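Local coordinates for protein 6'''-hydroxyparomomycin C oxidase (Microbacterium trichothecenolyticum, PDB 7DVE) that oxidises the C3 hydroxyl of the sugar in C-glycosides such as isoorientin and mangiferin, using FAD and oxygen and releasing hydrogen peroxide, at residues Q298-F303 with A350-L355; G343-L348 with S365-G370. All blocks are in the same frame, centred on the assembly; numbering follows the deposited sequence.

Interaction 1: Q298-F303 with A350-L355; sequences QAQIVF and ASPVKL
Leu355 drives its forked end against Val302, and the two side chains meet at a slant. One branch, Leu355 CD2, settles over the branch point of the valine, 3.6 Å from Val302 CB. It lies almost equally near both methyls, 3.9 Å from Val302 CG1 and 3.8 Å from Val302 CG2, so it nestles against the whole isopropyl group. The other branch reaches past the valine to the next residue of the strand, where Leu355 CD1 stands 3.3 Å from the carbonyl oxygen Phe303 O. With CG set anti to the carbonyl carbon (chi1 -61°), the second torsion (chi2 -165°) splits the two methyls between Val302 and that oxygen. The other face of the strand packs on helix 406-424, where Phe303 touches Ile419.

Two residues back along the strand from Val302, Gln300 shares its face. Its chain is fully extended (chi1 177°) and approaches Val353 from the opposite direction. The methyl Val353 CG2 sits 4.0 Å from Gln300 NE2 and equally 4.0 Å from Gln300 OE1, a grazing touch that singles out neither amide atom. Pro352 lies at the margin of this pair, and its ring also touches the FAD.

Were Leu355 an alanine, a gap would probably open over Val302 and beside the Phe303 carbonyl, with the slight Gln300-Val353 touch the chief side-chain contact remaining between the two segments. The segments share no hydrogen bond, and the polar tie of Pro352 O is made elsewhere, to Arg94. Where this FAD-lining loop meets the strand, its adhesion is therefore essentially van der Waals and depends on how closely the side chains fit.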
loop_
_atom_site.group_PDB
_atom_site.type_symbol
_atom_site.label_atom_id
_atom_site.label_comp_id
_atom_site.label_asym_id
_atom_site.label_seq_id
_atom_site.Cartn_x
_atom_site.Cartn_y
_atom_site.Cartn_z
ATOM N N GLN A 298 8.011 -7.989 2.570
ATOM C CA GLN A 298 9.023 -7.443 3.480
ATOM C C GLN A 298 8.878 -8.133 4.836
ATOM O O GLN A 298 7.966 -7.809 5.609
ATOM C CB GLN A 298 8.887 -5.924 3.622
ATOM C CG GLN A 298 9.185 -5.085 2.358
ATOM C CD GLN A 298 8.727 -3.628 2.536
ATOM O OE1 GLN A 298 8.131 -3.296 3.559
ATOM N NE2 GLN A 298 8.996 -2.765 1.547
ATOM N N ALA A 299 9.773 -9.080 5.130
ATOM C CA ALA A 299 9.754 -9.741 6.437
ATOM C C ALA A 299 9.734 -8.693 7.548
ATOM O O ALA A 299 10.489 -7.717 7.510
ATOM C CB ALA A 299 10.965 -10.665 6.583
ATOM N N GLN A 300 8.839 -8.882 8.524
ATOM C CA GLN A 300 8.540 -7.871 9.532
ATOM C C GLN A 300 8.851 -8.418 10.917
ATOM O O GLN A 300 8.410 -9.525 11.271
ATOM C CB GLN A 300 7.075 -7.452 9.449
ATOM C CG GLN A 300 6.645 -6.444 10.519
ATOM C CD GLN A 300 5.191 -5.988 10.389
ATOM O OE1 GLN A 300 4.340 -6.665 9.799
ATOM N NE2 GLN A 300 4.906 -4.846 10.959
ATOM N N ILE A 301 9.621 -7.654 11.685
ATOM C CA ILE A 301 10.017 -8.005 13.046
ATOM C C ILE A 301 9.445 -6.929 13.956
ATOM O O ILE A 301 9.601 -5.739 13.677
ATOM C CB ILE A 301 11.550 -8.095 13.204
ATOM C CG1 ILE A 301 12.149 -9.180 12.292
ATOM C CG2 ILE A 301 11.915 -8.405 14.662
ATOM C CD1 ILE A 301 12.693 -8.698 10.952
ATOM N N VAL A 302 8.772 -7.337 15.028
ATOM C CA VAL A 302 8.058 -6.406 15.895
ATOM C C VAL A 302 8.540 -6.577 17.329
ATOM O O VAL A 302 9.035 -7.632 17.740
ATOM C CB VAL A 302 6.523 -6.596 15.838
ATOM C CG1 VAL A 302 5.985 -6.300 14.437
ATOM C CG2 VAL A 302 6.137 -8.010 16.313
ATOM N N PHE A 303 8.333 -5.530 18.104
ATOM C CA PHE A 303 8.852 -5.454 19.459
ATOM C C PHE A 303 8.003 -4.418 20.180
ATOM O O PHE A 303 7.470 -3.519 19.547
ATOM C CB PHE A 303 10.324 -5.031 19.417
ATOM C CG PHE A 303 11.120 -5.433 20.609
ATOM C CD1 PHE A 303 10.935 -6.664 21.205
ATOM C CD2 PHE A 303 12.092 -4.575 21.117
ATOM C CE1 PHE A 303 11.729 -7.063 22.308
ATOM C CE2 PHE A 303 12.869 -4.937 22.221
ATOM C CZ PHE A 303 12.683 -6.198 22.817
ATOM N N ALA A 350 -1.290 3.697 15.988
ATOM C CA ALA A 350 -0.677 3.847 14.673
ATOM C C ALA A 350 0.140 2.634 14.283
ATOM O O ALA A 350 0.963 2.731 13.368
ATOM C CB ALA A 350 0.233 5.077 14.620
ATOM N N SER A 351 -0.020 1.512 14.990
ATOM C CA SER A 351 0.746 0.370 14.512
ATOM C C SER A 351 -0.124 -0.510 13.615
ATOM O O SER A 351 -1.321 -0.637 13.857
ATOM C CB SER A 351 1.285 -0.455 15.680
ATOM O OG SER A 351 1.494 -1.813 15.302
ATOM N N PRO A 352 0.420 -1.106 12.552
ATOM C CA PRO A 352 -0.389 -1.995 11.710
ATOM C C PRO A 352 -0.634 -3.347 12.333
ATOM O O PRO A 352 -1.460 -4.108 11.828
ATOM C CB PRO A 352 0.455 -2.135 10.429
ATOM C CG PRO A 352 1.855 -1.876 10.872
ATOM C CD PRO A 352 1.761 -0.863 11.987
ATOM N N VAL A 353 0.064 -3.679 13.397
ATOM C CA VAL A 353 -0.099 -4.943 14.082
ATOM C C VAL A 353 -0.403 -4.639 15.537
ATOM O O VAL A 353 0.204 -3.743 16.134
ATOM C CB VAL A 353 1.167 -5.813 13.960
ATOM C CG1 VAL A 353 0.988 -7.079 14.735
ATOM C CG2 VAL A 353 1.465 -6.102 12.513
ATOM N N LYS A 354 -1.368 -5.361 16.091
ATOM C CA LYS A 354 -1.606 -5.357 17.525
ATOM C C LYS A 354 -0.403 -5.983 18.215
ATOM O O LYS A 354 -0.174 -7.187 18.092
ATOM C CB LYS A 354 -2.889 -6.127 17.831
ATOM C CG LYS A 354 -3.258 -6.163 19.299
ATOM C CD LYS A 354 -3.970 -4.892 19.700
ATOM C CE LYS A 354 -4.841 -5.098 20.929
ATOM N NZ LYS A 354 -4.272 -6.132 21.840
ATOM N N LEU A 355 0.376 -5.168 18.923
ATOM C CA LEU A 355 1.582 -5.608 19.616
ATOM C C LEU A 355 1.360 -5.808 21.104
ATOM O O LEU A 355 1.854 -6.786 21.677
ATOM C CB LEU A 355 2.708 -4.586 19.422
ATOM C CG LEU A 355 3.184 -4.305 17.999
ATOM C CD1 LEU A 355 4.498 -3.579 18.086
ATOM C CD2 LEU A 355 3.343 -5.603 17.226
#

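Interaction 2: G343-L348 with S365-G370; sequences GQVMQL and SIVGLG
Gln344 and Gly370 exchange two backbone hydrogen bonds, Gln344 N to Gly370 O and Gly370 N to Gln344 O, each 2.9 Å long. A second hydrogen-bonded pair follows at Met346 and Gly368, with Met346 N 2.8 Å from Gly368 O and Gly368 N 2.9 Å from Met346 O. Together they make a regular antiparallel ladder, and the strand directions lie 156° apart. CA-H...O contacts add to it, among them Val345 CA to Gly368 O at 3.4 Å. A water accepts from Leu348 N and donates to Ile366 O. Gln344, whose OE1 bonds His342 and Asn488, donates a weak hydrogen bond from NE2 to Met346 SD.

Apolar contacts fall on both faces. On one, Val345 and Leu369 stand side by side, with Val345 CG2 4.1 Å from Leu369 CD2. On the other, the glycines offer bare backbone: the bent chain of Met346 (chi3 -87°) folds back over it, bringing CE to 3.5 Å from Gly370 N, while Leu348 CD2 packs 3.8 Å from Gly368 N. Leu348 CD1 also meets Ile366 CB.

Both strands belong to the large antiparallel sheet, consistent with the substrate-binding part of GMC oxidoreductases, where strand 341-347 pairs next with 330-333 and strand 366-373 with 300-307. Helix 176-183 packs on Val345 and helix 406-424 on Leu369, while the loop residues Ser351 and Pro352 meet Met346 on the opposite face.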
loop_
_atom_site.group_PDB
_atom_site.type_symbol
_atom_site.label_atom_id
_atom_site.label_comp_id
_atom_site.label_asym_id
_atom_site.label_seq_id
_atom_site.Cartn_x
_atom_site.Cartn_y
_atom_site.Cartn_z
ATOM N N GLY A 343 12.855 1.064 9.753
ATOM C CA GLY A 343 12.389 0.994 11.125
ATOM C C GLY A 343 11.328 2.046 11.394
ATOM O O GLY A 343 11.440 3.187 10.945
ATOM N N GLN A 344 10.309 1.663 12.138
ATOM C CA GLN A 344 9.385 2.664 12.613
ATOM C C GLN A 344 9.035 2.340 14.051
ATOM O O GLN A 344 8.903 1.169 14.423
ATOM C CB GLN A 344 8.124 2.755 11.742
ATOM C CG GLN A 344 7.408 1.456 11.509
ATOM C CD GLN A 344 6.481 1.519 10.303
ATOM O OE1 GLN A 344 6.869 1.957 9.201
ATOM N NE2 GLN A 344 5.247 1.081 10.507
ATOM N N VAL A 345 8.935 3.405 14.849
ATOM C CA VAL A 345 8.498 3.362 16.236
ATOM C C VAL A 345 7.174 4.105 16.321
ATOM O O VAL A 345 7.050 5.212 15.787
ATOM C CB VAL A 345 9.548 3.992 17.165
ATOM C CG1 VAL A 345 9.178 3.731 18.609
ATOM C CG2 VAL A 345 10.906 3.450 16.844
ATOM N N MET A 346 6.189 3.509 16.990
ATOM C CA MET A 346 4.800 3.916 16.840
ATOM C C MET A 346 4.061 3.872 18.161
ATOM O O MET A 346 4.173 2.899 18.904
ATOM C CB MET A 346 4.047 3.009 15.840
ATOM C CG MET A 346 4.862 2.570 14.625
ATOM S SD MET A 346 4.433 0.973 14.003
ATOM C CE MET A 346 5.458 -0.088 15.012
ATOM N N GLN A 347 3.284 4.918 18.436
ATOM C CA GLN A 347 2.202 4.791 19.398
ATOM C C GLN A 347 1.261 3.703 18.903
ATOM O O GLN A 347 1.130 3.483 17.696
ATOM C CB GLN A 347 1.454 6.133 19.573
ATOM C CG GLN A 347 0.918 6.795 18.298
ATOM C CD GLN A 347 0.237 8.156 18.568
ATOM O OE1 GLN A 347 0.858 9.110 19.051
ATOM N NE2 GLN A 347 -1.049 8.234 18.258
ATOM N N LEU A 348 0.582 3.031 19.834
ATOM C CA LEU A 348 -0.064 1.766 19.481
ATOM C C LEU A 348 -1.214 1.945 18.490
ATOM O O LEU A 348 -1.449 1.056 17.663
ATOM C CB LEU A 348 -0.565 1.057 20.729
ATOM C CG LEU A 348 0.517 0.784 21.768
ATOM C CD1 LEU A 348 -0.112 0.155 23.026
ATOM C CD2 LEU A 348 1.600 -0.088 21.179
ATOM N N SER A 365 2.597 5.292 27.217
ATOM C CA SER A 365 3.919 4.844 27.649
ATOM C C SER A 365 4.393 3.550 26.986
ATOM O O SER A 365 5.595 3.287 26.996
ATOM C CB SER A 365 3.949 4.679 29.168
ATOM O OG SER A 365 2.960 3.770 29.580
ATOM N N ILE A 366 3.496 2.743 26.427
ATOM C CA ILE A 366 3.867 1.536 25.688
ATOM C C ILE A 366 3.938 1.885 24.213
ATOM O O ILE A 366 2.963 2.396 23.650
ATOM C CB ILE A 366 2.850 0.398 25.913
ATOM C CG1 ILE A 366 2.579 0.142 27.404
ATOM C CG2 ILE A 366 3.307 -0.856 25.213
ATOM C CD1 ILE A 366 3.786 -0.041 28.221
ATOM N N VAL A 367 5.073 1.591 23.573
ATOM C CA VAL A 367 5.263 1.915 22.160
ATOM C C VAL A 367 5.690 0.663 21.423
ATOM O O VAL A 367 6.424 -0.165 21.968
ATOM C CB VAL A 367 6.301 3.034 21.919
ATOM C CG1 VAL A 367 5.744 4.374 22.364
ATOM C CG2 VAL A 367 7.594 2.712 22.619
ATOM N N GLY A 368 5.233 0.539 20.175
ATOM C CA GLY A 368 5.600 -0.555 19.307
ATOM C C GLY A 368 6.749 -0.174 18.393
ATOM O O GLY A 368 6.942 0.994 18.068
ATOM N N LEU A 369 7.505 -1.182 17.983
ATOM C CA LEU A 369 8.559 -1.057 16.988
ATOM C C LEU A 369 8.352 -2.096 15.903
ATOM O O LEU A 369 8.064 -3.263 16.202
ATOM C CB LEU A 369 9.955 -1.277 17.595
ATOM C CG LEU A 369 10.457 -0.241 18.590
ATOM C CD1 LEU A 369 10.016 -0.613 20.003
ATOM C CD2 LEU A 369 11.966 -0.118 18.481
ATOM N N GLY A 370 8.540 -1.678 14.648
ATOM C CA GLY A 370 8.658 -2.612 13.543
ATOM C C GLY A 370 9.886 -2.360 12.677
ATOM O O GLY A 370 10.165 -1.225 12.265
HETATM O O HOH W 1 1.296 4.302 22.568
#

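The centres of interactions 1 and 2 lie about 9 Å apart on one antiparallel sheet, and their segments alternate along the chain. Strand 366-373 joins them: Phe303 O is 2.8 Å from Leu369 N, a probable hydrogen bond, and Leu355 CD1 packs 3.4 Å from Gly368 CA. The loop of interaction 1 also reaches the other strand of interaction 2, with Ser351 CA 3.8 Å from Met346 SD. Both contacts approach the flavin, the side chain of Pro352 to about 4 Å from FAD and that of Gln344 to about 5 Å. From segment 298-303, Gln298 hydrogen-bonds His444, the inferred proton acceptor, and so probably positions it.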